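PDB 5WTZ: binary enterotoxin of Clostridium perfringens component a from Clostridium perfringens, which binds NAD+ and probably ADP-ribosylates actin as the enzymatic component of a binary, iota-like enterotoxin. Local coordinates for residues S35-T40 with L76-T81; N43-I46 with E51-S54; Y55-K60 with I136-K141; T81-S86 with R179-Q184. All coordinates share one frame; numbering follows the deposited sequence. Where two conformers were deposited one is given.

Contact 1: S35-T40 with L76-T81; sequences SKAEST and LKNIST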
loop_
_atom_site.group_PDB
_atom_site.type_symbol
_atom_site.label_atom_id
_atom_site.label_comp_id
_atom_site.label_asym_id
_atom_site.label_seq_id
_atom_site.Cartn_x
_atom_site.Cartn_y
_atom_site.Cartn_z
ATOM N N SER A 35 -5.477 26.253 12.446
ATOM C CA SER A 35 -6.274 27.220 11.715
ATOM C C SER A 35 -7.741 26.834 11.861
ATOM O O SER A 35 -8.054 25.731 12.323
ATOM C CB SER A 35 -5.874 27.258 10.240
ATOM O OG SER A 35 -6.055 25.986 9.640
ATOM N N LYS A 36 -8.641 27.735 11.476
ATOM C CA LYS A 36 -10.058 27.406 11.479
ATOM C C LYS A 36 -10.306 26.233 10.539
ATOM O O LYS A 36 -11.126 25.366 10.826
ATOM C CB LYS A 36 -10.915 28.606 11.067
ATOM C CG LYS A 36 -12.392 28.267 10.958
ATOM C CD LYS A 36 -13.259 29.491 10.742
ATOM C CE LYS A 36 -13.137 30.042 9.336
ATOM N NZ LYS A 36 -14.124 31.136 9.117
ATOM N N ALA A 37 -9.578 26.206 9.424
ATOM C CA ALA A 37 -9.746 25.153 8.428
ATOM C C ALA A 37 -9.317 23.797 8.978
ATOM O O ALA A 37 -9.899 22.771 8.634
ATOM C CB ALA A 37 -8.970 25.486 7.170
ATOM N N GLU A 38 -8.306 23.794 9.840
ATOM C CA GLU A 38 -7.817 22.554 10.428
ATOM C C GLU A 38 -8.767 22.028 11.491
ATOM O O GLU A 38 -9.028 20.830 11.563
ATOM C CB GLU A 38 -6.433 22.756 11.033
ATOM C CG GLU A 38 -5.320 22.876 10.021
ATOM C CD GLU A 38 -3.970 23.138 10.677
ATOM O OE1 GLU A 38 -3.902 24.013 11.558
ATOM O OE2 GLU A 38 -2.976 22.471 10.319
ATOM N N SER A 39 -9.274 22.916 12.334
ATOM C CA SER A 39 -10.251 22.497 13.322
ATOM C C SER A 39 -11.465 21.877 12.635
ATOM O O SER A 39 -11.898 20.788 13.002
ATOM C CB SER A 39 -10.662 23.667 14.209
ATOM O OG SER A 39 -9.703 23.855 15.231
ATOM N N THR A 40 -11.983 22.542 11.609
ATOM C CA THR A 40 -13.162 22.032 10.913
ATOM C C THR A 40 -12.857 20.756 10.129
ATOM O O THR A 40 -13.736 19.931 9.929
ATOM C CB THR A 40 -13.753 23.077 9.957
ATOM O OG1 THR A 40 -12.834 23.325 8.889
ATOM C CG2 THR A 40 -14.026 24.364 10.691
ATOM N N LEU A 76 -8.311 16.373 3.282
ATOM C CA LEU A 76 -7.092 15.581 3.166
ATOM C C LEU A 76 -5.856 16.430 3.488
ATOM O O LEU A 76 -4.986 16.002 4.244
ATOM C CB LEU A 76 -6.974 14.967 1.769
ATOM C CG LEU A 76 -7.956 13.836 1.450
ATOM C CD1 LEU A 76 -7.660 13.237 0.097
ATOM C CD2 LEU A 76 -7.922 12.766 2.523
ATOM N N LYS A 77 -5.795 17.637 2.931
ATOM C CA LYS A 77 -4.661 18.527 3.165
ATOM C C LYS A 77 -4.584 18.973 4.625
ATOM O O LYS A 77 -3.520 18.927 5.242
ATOM C CB LYS A 77 -4.742 19.758 2.253
ATOM C CG LYS A 77 -4.809 19.450 0.758
ATOM C CD LYS A 77 -5.216 20.693 -0.042
ATOM C CE LYS A 77 -5.412 20.388 -1.527
ATOM N NZ LYS A 77 -4.122 20.232 -2.258
ATOM N N ASN A 78 -5.720 19.393 5.180
ATOM C CA ASN A 78 -5.736 20.017 6.503
ATOM C C ASN A 78 -5.557 19.035 7.664
ATOM O O ASN A 78 -4.983 19.395 8.686
ATOM C CB ASN A 78 -7.036 20.807 6.713
ATOM C CG ASN A 78 -7.263 21.867 5.645
ATOM O OD1 ASN A 78 -6.328 22.306 4.972
ATOM N ND2 ASN A 78 -8.516 22.277 5.478
ATOM N N ILE A 79 -6.058 17.809 7.528
ATOM C CA ILE A 79 -5.914 16.836 8.605
ATOM C C ILE A 79 -4.434 16.542 8.793
ATOM O O ILE A 79 -3.931 16.453 9.920
ATOM C CB ILE A 79 -6.692 15.532 8.317
ATOM C CG1 ILE A 79 -8.194 15.814 8.355
ATOM C CG2 ILE A 79 -6.378 14.482 9.355
ATOM C CD1 ILE A 79 -9.028 14.759 7.676
ATOM N N SER A 80 -3.744 16.443 7.666
ATOM C CA SER A 80 -2.321 16.128 7.628
ATOM C C SER A 80 -1.459 17.221 8.288
ATOM O O SER A 80 -0.590 16.913 9.103
ATOM C CB SER A 80 -1.893 15.890 6.178
ATOM O OG SER A 80 -0.568 15.391 6.094
ATOM N N THR A 81 -1.695 18.491 7.964
ATOM C CA THR A 81 -0.933 19.557 8.624
ATOM C C THR A 81 -1.271 19.631 10.110
ATOM O O THR A 81 -0.422 19.978 10.934
ATOM C CB THR A 81 -1.181 20.943 8.000
ATOM O OG1 THR A 81 -2.524 21.366 8.276
ATOM C CG2 THR A 81 -0.936 20.914 6.505
#

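Contact 2: N43-I46 with E51-S54; sequences NNYI and EINS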
loop_
_atom_site.group_PDB
_atom_site.type_symbol
_atom_site.label_atom_id
_atom_site.label_comp_id
_atom_site.label_asym_id
_atom_site.label_seq_id
_atom_site.Cartn_x
_atom_site.Cartn_y
_atom_site.Cartn_z
ATOM N N ASN A 43 -12.742 18.086 12.700
ATOM C CA ASN A 43 -14.139 17.836 13.032
ATOM C C ASN A 43 -14.820 16.969 11.982
ATOM O O ASN A 43 -15.637 16.112 12.310
ATOM C CB ASN A 43 -14.900 19.153 13.201
ATOM C CG ASN A 43 -14.860 19.669 14.623
ATOM O OD1 ASN A 43 -14.804 18.891 15.575
ATOM N ND2 ASN A 43 -14.910 20.988 14.777
ATOM N N ASN A 44 -14.478 17.192 10.718
ATOM C CA ASN A 44 -14.989 16.370 9.627
ATOM C C ASN A 44 -14.496 14.923 9.737
ATOM O O ASN A 44 -15.195 13.989 9.348
ATOM C CB ASN A 44 -14.584 16.950 8.263
ATOM C CG ASN A 44 -15.342 18.226 7.904
ATOM O OD1 ASN A 44 -16.351 18.581 8.532
ATOM N ND2 ASN A 44 -14.864 18.917 6.871
ATOM N N TYR A 45 -13.300 14.733 10.281
ATOM C CA TYR A 45 -12.775 13.377 10.426
ATOM C C TYR A 45 -13.507 12.646 11.558
ATOM O O TYR A 45 -13.814 11.460 11.440
ATOM C CB TYR A 45 -11.253 13.380 10.669
ATOM C CG TYR A 45 -10.670 11.986 10.650
ATOM C CD1 TYR A 45 -10.312 11.378 9.453
ATOM C CD2 TYR A 45 -10.503 11.266 11.828
ATOM C CE1 TYR A 45 -9.787 10.079 9.429
ATOM C CE2 TYR A 45 -9.981 9.983 11.818
ATOM C CZ TYR A 45 -9.632 9.394 10.624
ATOM O OH TYR A 45 -9.133 8.112 10.636
ATOM N N ILE A 46 -13.768 13.344 12.657
ATOM C CA ILE A 46 -14.540 12.750 13.738
ATOM C C ILE A 46 -15.901 12.278 13.226
ATOM O O ILE A 46 -16.338 11.186 13.570
ATOM C CB ILE A 46 -14.738 13.733 14.896
ATOM C CG1 ILE A 46 -13.403 14.040 15.569
ATOM C CG2 ILE A 46 -15.739 13.183 15.912
ATOM C CD1 ILE A 46 -13.484 15.166 16.567
ATOM N N GLU A 51 -15.513 8.037 5.109
ATOM C CA GLU A 51 -15.673 8.744 3.847
ATOM C C GLU A 51 -14.380 9.463 3.418
ATOM O O GLU A 51 -13.996 9.419 2.253
ATOM C CB GLU A 51 -16.833 9.717 3.969
ATOM C CG GLU A 51 -16.850 10.865 2.989
ATOM C CD GLU A 51 -18.125 11.651 3.100
ATOM O OE1 GLU A 51 -18.198 12.603 3.923
ATOM O OE2 GLU A 51 -19.069 11.304 2.363
ATOM N N ILE A 52 -13.710 10.117 4.360
ATOM C CA ILE A 52 -12.437 10.769 4.081
ATOM C C ILE A 52 -11.375 9.756 3.665
ATOM O O ILE A 52 -10.633 9.957 2.688
ATOM C CB ILE A 52 -11.966 11.566 5.302
ATOM C CG1 ILE A 52 -12.933 12.727 5.521
ATOM C CG2 ILE A 52 -10.498 12.045 5.113
ATOM C CD1 ILE A 52 -12.854 13.381 6.872
ATOM N N ASN A 53 -11.309 8.646 4.384
ATOM C CA ASN A 53 -10.277 7.667 4.091
ATOM C C ASN A 53 -10.531 6.971 2.760
ATOM O O ASN A 53 -9.594 6.709 2.010
ATOM C CB ASN A 53 -10.157 6.649 5.229
ATOM C CG ASN A 53 -9.497 7.237 6.457
ATOM O OD1 ASN A 53 -8.658 8.127 6.350
ATOM N ND2 ASN A 53 -9.868 6.742 7.630
ATOM N N SER A 54 -11.796 6.708 2.451
ATOM C CA SER A 54 -12.112 6.065 1.194
ATOM C C SER A 54 -11.801 7.023 0.049
ATOM O O SER A 54 -11.276 6.613 -0.988
ATOM C CB SER A 54 -13.569 5.615 1.163
ATOM O OG SER A 54 -13.720 4.450 1.956
#

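Contact 3: Y55-K60 with I136-K141; sequences YSIKKK and IQDGFK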
loop_
_atom_site.group_PDB
_atom_site.type_symbol
_atom_site.label_atom_id
_atom_site.label_comp_id
_atom_site.label_asym_id
_atom_site.label_seq_id
_atom_site.Cartn_x
_atom_site.Cartn_y
_atom_site.Cartn_z
ATOM N N TYR A 55 -12.085 8.304 0.262
ATOM C CA TYR A 55 -11.772 9.321 -0.737
ATOM C C TYR A 55 -10.267 9.432 -1.011
ATOM O O TYR A 55 -9.869 9.582 -2.166
ATOM C CB TYR A 55 -12.335 10.688 -0.315
ATOM C CG TYR A 55 -12.071 11.767 -1.350
ATOM C CD1 TYR A 55 -12.850 11.855 -2.498
ATOM C CD2 TYR A 55 -11.023 12.669 -1.195
ATOM C CE1 TYR A 55 -12.606 12.831 -3.458
ATOM C CE2 TYR A 55 -10.773 13.652 -2.143
ATOM C CZ TYR A 55 -11.564 13.722 -3.273
ATOM O OH TYR A 55 -11.321 14.685 -4.216
ATOM N N SER A 56 -9.427 9.358 0.022
ATOM C CA SER A 56 -7.983 9.443 -0.183
ATOM C C SER A 56 -7.526 8.389 -1.185
ATOM O O SER A 56 -6.628 8.627 -1.979
ATOM C CB SER A 56 -7.221 9.274 1.133
ATOM O OG SER A 56 -7.222 7.921 1.554
ATOM N N ILE A 57 -8.178 7.230 -1.143
ATOM C CA ILE A 57 -7.883 6.143 -2.069
ATOM C C ILE A 57 -8.322 6.463 -3.503
ATOM O O ILE A 57 -7.513 6.344 -4.445
ATOM C CB ILE A 57 -8.543 4.838 -1.582
ATOM C CG1 ILE A 57 -7.853 4.397 -0.286
ATOM C CG2 ILE A 57 -8.457 3.762 -2.652
ATOM C CD1 ILE A 57 -8.448 3.155 0.375
ATOM N N LYS A 58 -9.583 6.868 -3.664
ATOM C CA LYS A 58 -10.119 7.353 -4.940
ATOM C C LYS A 58 -9.178 8.365 -5.577
ATOM O O LYS A 58 -8.815 8.256 -6.755
ATOM C CB LYS A 58 -11.493 8.013 -4.749
ATOM C CG LYS A 58 -12.649 7.082 -4.434
ATOM C CD LYS A 58 -13.889 7.907 -4.096
ATOM C CE LYS A 58 -15.084 7.018 -3.792
ATOM N NZ LYS A 58 -15.539 6.297 -5.010
ATOM N N LYS A 59 -8.786 9.360 -4.783
ATOM C CA LYS A 59 -8.055 10.498 -5.302
ATOM C C LYS A 59 -6.666 10.101 -5.782
ATOM O O LYS A 59 -6.240 10.500 -6.862
ATOM C CB LYS A 59 -7.941 11.594 -4.239
ATOM C CG LYS A 59 -7.287 12.870 -4.737
ATOM C CD LYS A 59 -6.943 13.785 -3.573
ATOM C CE LYS A 59 -6.213 15.049 -4.042
ATOM N NZ LYS A 59 -6.981 15.761 -5.094
ATOM N N LYS A 60 -5.955 9.315 -4.984
ATOM C CA LYS A 60 -4.572 9.019 -5.321
ATOM C C LYS A 60 -4.457 8.044 -6.493
ATOM O O LYS A 60 -3.441 8.036 -7.183
ATOM C CB LYS A 60 -3.819 8.489 -4.098
ATOM C CG LYS A 60 -4.230 7.143 -3.567
ATOM C CD LYS A 60 -3.583 6.989 -2.196
ATOM C CE LYS A 60 -3.582 5.573 -1.679
ATOM N NZ LYS A 60 -3.039 5.583 -0.278
ATOM N N ILE A 136 0.645 -1.882 3.730
ATOM C CA ILE A 136 0.379 -0.474 3.497
ATOM C C ILE A 136 -0.952 -0.067 4.123
ATOM O O ILE A 136 -1.978 -0.719 3.927
ATOM C CB ILE A 136 0.415 -0.151 1.961
ATOM C CG1 ILE A 136 1.852 -0.304 1.442
ATOM C CG2 ILE A 136 -0.112 1.252 1.689
ATOM C CD1 ILE A 136 1.978 -0.218 -0.077
ATOM N N GLN A 137 -0.937 1.027 4.878
ATOM C CA GLN A 137 -2.146 1.523 5.526
ATOM C C GLN A 137 -2.689 2.772 4.831
ATOM O O GLN A 137 -2.121 3.861 4.964
ATOM C CB GLN A 137 -1.859 1.817 6.999
ATOM C CG GLN A 137 -1.213 0.643 7.726
ATOM C CD GLN A 137 -2.138 -0.550 7.845
ATOM O OE1 GLN A 137 -3.289 -0.417 8.279
ATOM N NE2 GLN A 137 -1.640 -1.725 7.495
ATOM N N ASP A 138 -3.802 2.614 4.110
ATOM C CA ASP A 138 -4.404 3.719 3.359
ATOM C C ASP A 138 -5.151 4.699 4.257
ATOM O O ASP A 138 -5.753 4.306 5.252
ATOM C CB ASP A 138 -5.358 3.196 2.296
ATOM C CG ASP A 138 -4.639 2.424 1.232
ATOM O OD1 ASP A 138 -3.877 3.062 0.478
ATOM O OD2 ASP A 138 -4.820 1.200 1.172
ATOM N N GLY A 139 -5.122 5.972 3.886
ATOM C CA GLY A 139 -5.816 6.998 4.646
ATOM C C GLY A 139 -5.178 7.295 5.993
ATOM O O GLY A 139 -4.048 6.882 6.269
ATOM N N PHE A 140 -5.900 8.038 6.823
ATOM C CA PHE A 140 -5.485 8.280 8.196
ATOM C C PHE A 140 -5.914 7.094 9.047
ATOM O O PHE A 140 -6.903 6.422 8.752
ATOM C CB PHE A 140 -6.083 9.581 8.744
ATOM C CG PHE A 140 -5.775 10.786 7.905
ATOM C CD1 PHE A 140 -4.590 11.472 8.063
ATOM C CD2 PHE A 140 -6.671 11.218 6.938
ATOM C CE1 PHE A 140 -4.303 12.575 7.267
ATOM C CE2 PHE A 140 -6.392 12.312 6.145
ATOM C CZ PHE A 140 -5.206 12.994 6.309
ATOM N N LYS A 141 -5.163 6.832 10.103
ATOM C CA LYS A 141 -5.462 5.712 10.974
ATOM C C LYS A 141 -5.622 6.211 12.400
ATOM O O LYS A 141 -4.672 6.695 13.002
ATOM C CB LYS A 141 -4.353 4.651 10.881
ATOM C CG LYS A 141 -4.563 3.440 11.785
ATOM C CD LYS A 141 -5.957 2.848 11.614
ATOM C CE LYS A 141 -6.048 1.450 12.224
ATOM N NZ LYS A 141 -7.368 0.799 11.967
HETATM O O HOH W 1 -4.466 7.244 1.532
#

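Contact 4: T81-S86 with R179-Q184; sequences TAVKKS and RVLIDQ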
loop_
_atom_site.group_PDB
_atom_site.type_symbol
_atom_site.label_atom_id
_atom_site.label_comp_id
_atom_site.label_asym_id
_atom_site.label_seq_id
_atom_site.Cartn_x
_atom_site.Cartn_y
_atom_site.Cartn_z
ATOM N N THR A 81 -1.695 18.491 7.964
ATOM C CA THR A 81 -0.933 19.557 8.624
ATOM C C THR A 81 -1.271 19.631 10.110
ATOM O O THR A 81 -0.422 19.978 10.934
ATOM C CB THR A 81 -1.181 20.943 8.000
ATOM O OG1 THR A 81 -2.524 21.366 8.276
ATOM C CG2 THR A 81 -0.936 20.914 6.505
ATOM N N ALA A 82 -2.513 19.304 10.452
ATOM C CA ALA A 82 -2.942 19.332 11.842
ATOM C C ALA A 82 -2.157 18.322 12.675
ATOM O O ALA A 82 -1.554 18.689 13.689
ATOM C CB ALA A 82 -4.442 19.066 11.948
ATOM N N VAL A 83 -2.140 17.061 12.246
ATOM C CA VAL A 83 -1.459 16.027 13.026
ATOM C C VAL A 83 0.057 16.229 13.036
ATOM O O VAL A 83 0.724 15.858 14.000
ATOM C CB VAL A 83 -1.790 14.595 12.521
ATOM C CG1 VAL A 83 -3.266 14.274 12.764
ATOM C CG2 VAL A 83 -1.404 14.414 11.051
ATOM N N LYS A 84 0.599 16.839 11.986
ATOM C CA LYS A 84 2.035 17.128 11.944
ATOM C C LYS A 84 2.451 18.147 12.998
ATOM O O LYS A 84 3.640 18.326 13.253
ATOM C CB LYS A 84 2.454 17.617 10.552
ATOM C CG LYS A 84 2.618 16.496 9.544
ATOM C CD LYS A 84 2.863 17.014 8.137
ATOM C CE LYS A 84 3.091 15.853 7.186
ATOM N NZ LYS A 84 2.612 16.108 5.798
ATOM N N LYS A 85 1.477 18.816 13.608
ATOM C CA LYS A 85 1.763 19.758 14.686
ATOM C C LYS A 85 1.733 19.037 16.028
ATOM O O LYS A 85 1.871 19.656 17.084
ATOM C CB LYS A 85 0.757 20.916 14.681
ATOM C CG LYS A 85 0.723 21.715 13.384
ATOM C CD LYS A 85 -0.355 22.800 13.415
ATOM C CE LYS A 85 -0.382 23.593 12.108
ATOM N NZ LYS A 85 -1.420 24.672 12.114
ATOM N N SER A 86 1.549 17.723 15.979
ATOM C CA SER A 86 1.440 16.913 17.186
ATOM C C SER A 86 2.304 15.659 17.064
ATOM O O SER A 86 1.804 14.538 17.148
ATOM C CB SER A 86 -0.024 16.534 17.444
ATOM O OG SER A 86 -0.179 15.959 18.729
ATOM N N ARG A 179 -8.699 9.085 21.516
ATOM C CA ARG A 179 -8.085 8.442 20.354
ATOM C C ARG A 179 -6.826 9.153 19.854
ATOM O O ARG A 179 -6.550 10.303 20.193
ATOM C CB ARG A 179 -9.099 8.341 19.211
ATOM C CG ARG A 179 -10.436 7.780 19.639
ATOM C CD ARG A 179 -11.354 7.526 18.448
ATOM N NE ARG A 179 -10.775 6.565 17.516
ATOM C CZ ARG A 179 -10.701 5.259 17.750
ATOM N NH1 ARG A 179 -11.170 4.764 18.884
ATOM N NH2 ARG A 179 -10.158 4.448 16.854
ATOM N N VAL A 180 -6.067 8.436 19.040
ATOM C CA VAL A 180 -4.847 8.958 18.463
ATOM C C VAL A 180 -4.955 8.929 16.946
ATOM O O VAL A 180 -5.225 7.894 16.354
ATOM C CB VAL A 180 -3.622 8.144 18.927
ATOM C CG1 VAL A 180 -2.367 8.587 18.176
ATOM C CG2 VAL A 180 -3.451 8.276 20.441
ATOM N N LEU A 181 -4.753 10.075 16.319
ATOM C CA LEU A 181 -4.905 10.175 14.885
ATOM C C LEU A 181 -3.533 10.198 14.209
ATOM O O LEU A 181 -2.747 11.125 14.401
ATOM C CB LEU A 181 -5.726 11.421 14.540
ATOM C CG LEU A 181 -6.077 11.737 13.088
ATOM C CD1 LEU A 181 -6.601 10.526 12.356
ATOM C CD2 LEU A 181 -7.093 12.868 13.051
ATOM N N ILE A 182 -3.243 9.157 13.436
ATOM C CA ILE A 182 -1.947 9.038 12.777
ATOM C C ILE A 182 -2.005 9.511 11.325
ATOM O O ILE A 182 -2.936 9.177 10.590
ATOM C CB ILE A 182 -1.435 7.584 12.796
ATOM C CG1 ILE A 182 -1.502 7.008 14.210
ATOM C CG2 ILE A 182 -0.021 7.509 12.235
ATOM C CD1 ILE A 182 -1.508 5.496 14.240
ATOM N N ASP A 183 -1.000 10.282 10.923
ATOM C CA ASP A 183 -0.887 10.780 9.551
ATOM C C ASP A 183 -0.934 9.684 8.470
ATOM O O ASP A 183 -0.686 8.501 8.733
ATOM C CB ASP A 183 0.412 11.580 9.420
ATOM C CG ASP A 183 0.356 12.613 8.317
ATOM O OD1 ASP A 183 -0.730 12.791 7.731
ATOM O OD2 ASP A 183 1.398 13.257 8.051
ATOM N N GLN A 184 -1.264 10.103 7.250
ATOM C CA GLN A 184 -1.210 9.251 6.074
ATOM C C GLN A 184 0.226 8.875 5.739
ATOM O O GLN A 184 1.158 9.547 6.178
ATOM C CB GLN A 184 -1.830 9.955 4.863
ATOM C CG GLN A 184 -3.338 9.893 4.753
ATOM C CD GLN A 184 -3.818 10.339 3.380
ATOM O OE1 GLN A 184 -4.308 9.533 2.588
ATOM N NE2 GLN A 184 -3.666 11.626 3.090
#

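Contact 1: S35-T40 with L76-T81
Glu38 and Thr81 meet through an unusually short hydrogen bond. Thr81 OG1 donates to Glu38 OE2 at 2.4 Å, and a length so small is doubtful in detail. The two side chains cross at about a right angle. With Thr81 chi1 at 69°, the hydroxyl sits between the backbone N and the carbonyl carbon and faces the carboxylate. The other oxygen of Glu38 turns back to its own helix. Ser35 N donates to the anti lone pair of Glu38 OE1, at 2.9 Å, and Glu38 N donates to Ser35 OG at 3.1 Å. This reciprocal pair is a capping box, with Ser35 as N-cap of helix 36-61. Glu38 thus closes the N-terminal end of its helix with OE1 and reaches helix 70-83 with OE2. The short helical segments cross nearly perpendicularly, at -97°, with axes 8.4 Å apart. Asn78 lies at the crossing, and its CA comes within 5.1 Å of Glu38 CA. Its CB points at the other helix and its amide lies beside Ala37, with Asn78 ND2 3.7 Å from Ala37 CB. That amide nitrogen is hydrogen-bonded to Ser41 OG, one turn after Ala37 on helix 36-61. Glu38 OE1 also takes a salt bridge from Lys85.

Contact 2: N43-I46 with E51-S54
Tyr45 and Ile52 lie seven residues apart on one helix, 36-61, yet their CA atoms are only 6.9 Å apart. Nearly two turns of a straight alpha-helix would hold them well further apart, so the helix must bend sharply between the segments 43-46 and 51-54. In the bent part Asn48 OD1 accepts a hydrogen bond from Glu51 N. Ile52 fills the inside of the elbow. Its CD1 methyl reaches Asn44 O at 3.5 Å and Tyr45 CA at 3.6 Å, and meets the Tyr45 ring obliquely. Tyr45 CG is anti to the backbone N, chi1 -173°, which carries the ring across the bend to Asn53. There the ring and amide planes are turned 66° apart. Asn53 OD1 lies in the ring plane at the edge, 3.8 Å from Tyr45 CE1. Asn53 ND2 gives a straight but weak hydrogen bond to Tyr45 OH, at 3.4 Å and 164°. Both polar groups have stronger partners. Tyr45 OH bonds to Asp142 OD1, and Asn53 OD1 accepts from Phe140 N. The concave side of the bend receives helix 70-83, with Leu76 and Ile79 packed on Ile52, while Tyr171 of strand 168-171 touches Tyr45.

Contact 3: Y55-K60 with I136-K141
Lys60 and Asp138 form a salt bridge between helix 36-61 and the loop that links strands 134-136 and 141-144. Lys60 NZ donates to Asp138 OD1 at 2.8 Å, on the anti lone pair, away from OD2. Lys60 CG lies between its backbone N and carbonyl carbon, chi1 67°. Beyond CG the chain is fully extended, so the ammonium group reaches back along the helix flank to the loop. The two side chains cross at about a right angle. Asp138 CG is anti to the carbonyl carbon, chi1 -66°, which turns the carboxylate toward Lys60. The CD1 methyl of Ile57 lies 3.6 Å from Asp138 CB, so the aspartate has an apolar neighbour at its base and a cation at its carboxylate. Ser56 OG packs 3.5 Å from Gly139 CA, where the loop has a positive phi of 71°, a conformation that favours glycine. One water joins the polar groups. It donates to Ser56 OG and accepts from Lys60 NZ and Gly139 N, each at 2.8 Å. Ser56 OG is also bonded to Asn53 O. The charges have further partners: Lys60 NZ pairs with Glu217, and Asp138 OD1 with Arg361 of strand 358-364. Ile57 also touches Ile415 of strand 411-420. The contact therefore lies where two ADP-ribosyltransferase-like folds meet, with the side chain of Lys60 about 8 Å from that of Arg300, which binds NADH.

Contact 4: T81-S86 with R179-Q184
Val83 packs closely on Leu181 and Asp183, whereas Lys84 beside it makes a looser, more exposed contact. The two methyls of Val83 meet different neighbours. CG1 lies 3.6 Å from Leu181 O and 3.8 Å from Leu181 CG, with the two side chains crossing at about a right angle. CG2 rests 3.7 Å from both CB and CG of Asp183. This buried side joins Val83 of helix 70-83 to strand 179-182, the middle strand of a three-stranded antiparallel sheet. Val83 to Ser86 form a type I beta turn, closed by Ser86 N donating to Val83 O at 2.8 Å. On the exposed side, Lys84 runs obliquely past the carboxylate. Its CE lies 3.2 Å from Asp183 OD2, but the salt bridge from Lys84 NZ to that oxygen is long, 3.8 Å. The chain is bent at its last torsion, chi4 148°, and NZ is hydrogen-bonded to Ser80 OG. Asp183 OD1 has two partners: it accepts from Gln184 N at 2.8 Å, from a donor 47° out of the carboxylate plane, and bonds to Ser80 OG.

Overall arrangement
All four contacts lie in the first of two ADP-ribosyltransferase-like halves of the chain. Helix 36-61 takes part in contacts 1, 2 and 3, and helix 70-83 in contacts 1 and 4, which share Thr81. The centres of contacts 1 and 4 are about 10 Å apart, those of contacts 1 and 3 about 16 Å. Phe140 and Ile79 pack between contacts 3 and 1, and the backbones of Lys141 and Ile182 connect contact 3 to contact 4. Contact 2 closes within the sequence span of contact 1, while the segments of contact 3 alternate with those of contacts 1 and 4. The early helices are tied to later loops and strands, and contact 3 leads toward the NAD-binding half.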